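Local coordinates for putative uncharacterized protein (Mycobacterium avium, PDB 2Z6V), which is probably a sulfotransferase, expected to transfer a sulfuryl group from a donor nucleotide to an acceptor that is not known, at residues S50-L55 and Q197-G201. Residues are numbered along the deposited sequence; the frame is centred on the assembly and turned at random.
Sequences SWREGL and QDFKG
The ring of Phe-199 lies against residues 50-55 of helix 50-64, side by side with Leu-55, whose CD1 sits over one ring face, 3.9 Å from the centroid and 26° off its normal. Leu-55 CB touches the same ring at CG (3.8 Å), and the CB of Trp-51 adds an apolar contact at CD1. Chi1 of -60° sends the ring across the helix surface, pointing the same way as Leu-55, where a flat, greasy side chain suits the buried surface. Gly-54, having no side chain, lets the loop carbonyl approach the helix backbone: its CA meets Phe-199 O at 3.4 Å in a nearly straight C-H...O contact.

Toward the start of the segment the contact turns polar. Serine suits position 50 because its short hydroxyl reaches the carboxylate directly: Ser-50 OG donates to Asp-198 OD1 (2.8 Å) on its syn side, 16° out of the carboxylate plane. Arg-87 salt-bridges that oxygen and also bonds Ser-50 OG, as does Ser-48. A water accepts from Gly-54 N (2.8 Å), within bonding distance of Ser-50 O and Asp-198 O, linking helix and loop backbones.

Lys-200 is extended and buried, its CE near Ser-50 O; its ammonium's stronger partners are Asp-222 O and Ser-225 OG. The loose side is exposed Glu-53, whose OE1 accepts from a second water weakly bonded by Lys-200 NZ.

Helix 70-96 backs the apolar part, Ala-80 touching Leu-55 and Phe-199, while helices 212-219 and 224-238 flank Lys-200, packing the loop among four helices.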
loop_
_atom_site.group_PDB
_atom_site.type_symbol
_atom_site.label_atom_id
_atom_site.label_comp_id
_atom_site.label_asym_id
_atom_site.label_seq_id
_atom_site.Cartn_x
_atom_site.Cartn_y
_atom_site.Cartn_z
ATOM N N SER A 50 -15.540 -13.679 -1.123
ATOM C CA SER A 50 -14.550 -12.957 -1.928
ATOM C C SER A 50 -13.074 -13.203 -1.632
ATOM O O SER A 50 -12.234 -13.093 -2.525
ATOM C CB SER A 50 -14.823 -11.450 -1.861
ATOM O OG SER A 50 -14.696 -10.957 -0.542
ATOM N N TRP A 51 -12.767 -13.534 -0.383
ATOM C CA TRP A 51 -11.394 -13.772 0.041
ATOM C C TRP A 51 -10.783 -15.051 -0.503
ATOM O O TRP A 51 -9.581 -15.124 -0.736
ATOM C CB TRP A 51 -11.332 -13.833 1.568
ATOM C CG TRP A 51 -12.239 -14.887 2.142
ATOM C CD1 TRP A 51 -13.543 -14.735 2.498
ATOM C CD2 TRP A 51 -11.916 -16.267 2.379
ATOM N NE1 TRP A 51 -14.057 -15.929 2.943
ATOM C CE2 TRP A 51 -13.081 -16.888 2.879
ATOM C CE3 TRP A 51 -10.755 -17.039 2.214
ATOM C CZ2 TRP A 51 -13.124 -18.249 3.218
ATOM C CZ3 TRP A 51 -10.797 -18.394 2.551
ATOM C CH2 TRP A 51 -11.975 -18.982 3.047
ATOM N N ARG A 52 -11.623 -16.056 -0.705
ATOM C CA ARG A 52 -11.170 -17.359 -1.145
ATOM C C ARG A 52 -10.445 -17.472 -2.474
ATOM O O ARG A 52 -9.404 -18.116 -2.550
ATOM C CB ARG A 52 -12.342 -18.337 -1.127
ATOM C CG ARG A 52 -11.899 -19.774 -1.255
ATOM C CD ARG A 52 -13.036 -20.758 -1.043
ATOM N NE ARG A 52 -12.505 -22.069 -0.672
ATOM C CZ ARG A 52 -11.663 -22.785 -1.421
ATOM N NH1 ARG A 52 -11.248 -22.327 -2.598
ATOM N NH2 ARG A 52 -11.220 -23.959 -0.984
ATOM N N GLU A 53 -10.967 -16.856 -3.522
ATOM C CA GLU A 53 -10.317 -16.995 -4.819
ATOM C C GLU A 53 -8.829 -16.638 -4.823
ATOM O O GLU A 53 -8.007 -17.424 -5.299
ATOM C CB GLU A 53 -11.064 -16.193 -5.889
ATOM C CG GLU A 53 -10.454 -16.354 -7.267
ATOM C CD GLU A 53 -11.342 -15.853 -8.387
ATOM O OE1 GLU A 53 -12.142 -14.913 -8.160
ATOM O OE2 GLU A 53 -11.222 -16.396 -9.509
ATOM N N GLY A 54 -8.485 -15.466 -4.288
ATOM C CA GLY A 54 -7.097 -15.041 -4.246
ATOM C C GLY A 54 -6.220 -15.882 -3.331
ATOM O O GLY A 54 -5.090 -16.243 -3.697
ATOM N N LEU A 55 -6.722 -16.199 -2.137
ATOM C CA LEU A 55 -5.950 -17.008 -1.200
ATOM C C LEU A 55 -5.646 -18.380 -1.811
ATOM O O LEU A 55 -4.553 -18.922 -1.619
ATOM C CB LEU A 55 -6.703 -17.174 0.124
ATOM C CG LEU A 55 -6.005 -18.013 1.207
ATOM C CD1 LEU A 55 -4.633 -17.429 1.540
ATOM C CD2 LEU A 55 -6.872 -18.064 2.451
ATOM N N GLN A 197 -6.129 -8.319 2.996
ATOM C CA GLN A 197 -7.020 -9.096 3.860
ATOM C C GLN A 197 -8.175 -9.688 3.045
ATOM O O GLN A 197 -8.996 -10.454 3.564
ATOM C CB GLN A 197 -7.579 -8.228 4.985
ATOM C CG GLN A 197 -6.564 -7.842 6.051
ATOM C CD GLN A 197 -7.102 -6.809 7.021
ATOM O OE1 GLN A 197 -8.216 -6.940 7.535
ATOM N NE2 GLN A 197 -6.311 -5.773 7.279
ATOM N N ASP A 198 -8.250 -9.312 1.773
ATOM C CA ASP A 198 -9.273 -9.852 0.897
ATOM C C ASP A 198 -8.536 -10.596 -0.207
ATOM O O ASP A 198 -9.119 -11.023 -1.203
ATOM C CB ASP A 198 -10.142 -8.738 0.311
ATOM C CG ASP A 198 -11.311 -9.282 -0.509
ATOM O OD1 ASP A 198 -12.050 -10.158 0.009
ATOM O OD2 ASP A 198 -11.488 -8.833 -1.666
ATOM N N PHE A 199 -7.232 -10.743 -0.008
ATOM C CA PHE A 199 -6.356 -11.432 -0.945
ATOM C C PHE A 199 -6.478 -10.984 -2.398
ATOM O O PHE A 199 -6.479 -11.790 -3.329
ATOM C CB PHE A 199 -6.542 -12.940 -0.788
ATOM C CG PHE A 199 -6.225 -13.418 0.598
ATOM C CD1 PHE A 199 -7.227 -13.536 1.557
ATOM C CD2 PHE A 199 -4.902 -13.648 0.980
ATOM C CE1 PHE A 199 -6.917 -13.866 2.872
ATOM C CE2 PHE A 199 -4.580 -13.978 2.298
ATOM C CZ PHE A 199 -5.587 -14.086 3.245
ATOM N N LYS A 200 -6.566 -9.668 -2.555
ATOM C CA LYS A 200 -6.643 -8.993 -3.847
ATOM C C LYS A 200 -5.830 -7.709 -3.665
ATOM O O LYS A 200 -6.367 -6.590 -3.677
ATOM C CB LYS A 200 -8.088 -8.658 -4.206
ATOM C CG LYS A 200 -8.957 -9.871 -4.465
ATOM C CD LYS A 200 -10.338 -9.434 -4.910
ATOM C CE LYS A 200 -11.278 -10.598 -5.073
ATOM N NZ LYS A 200 -12.655 -10.084 -5.261
ATOM N N GLY A 201 -4.532 -7.910 -3.454
ATOM C CA GLY A 201 -3.600 -6.820 -3.253
ATOM C C GLY A 201 -2.287 -7.189 -3.916
ATOM O O GLY A 201 -1.801 -8.320 -3.801
HETATM O O HOH W 1 -9.796 -13.307 -3.156
HETATM O O HOH W 2 -12.817 -11.715 -8.295
#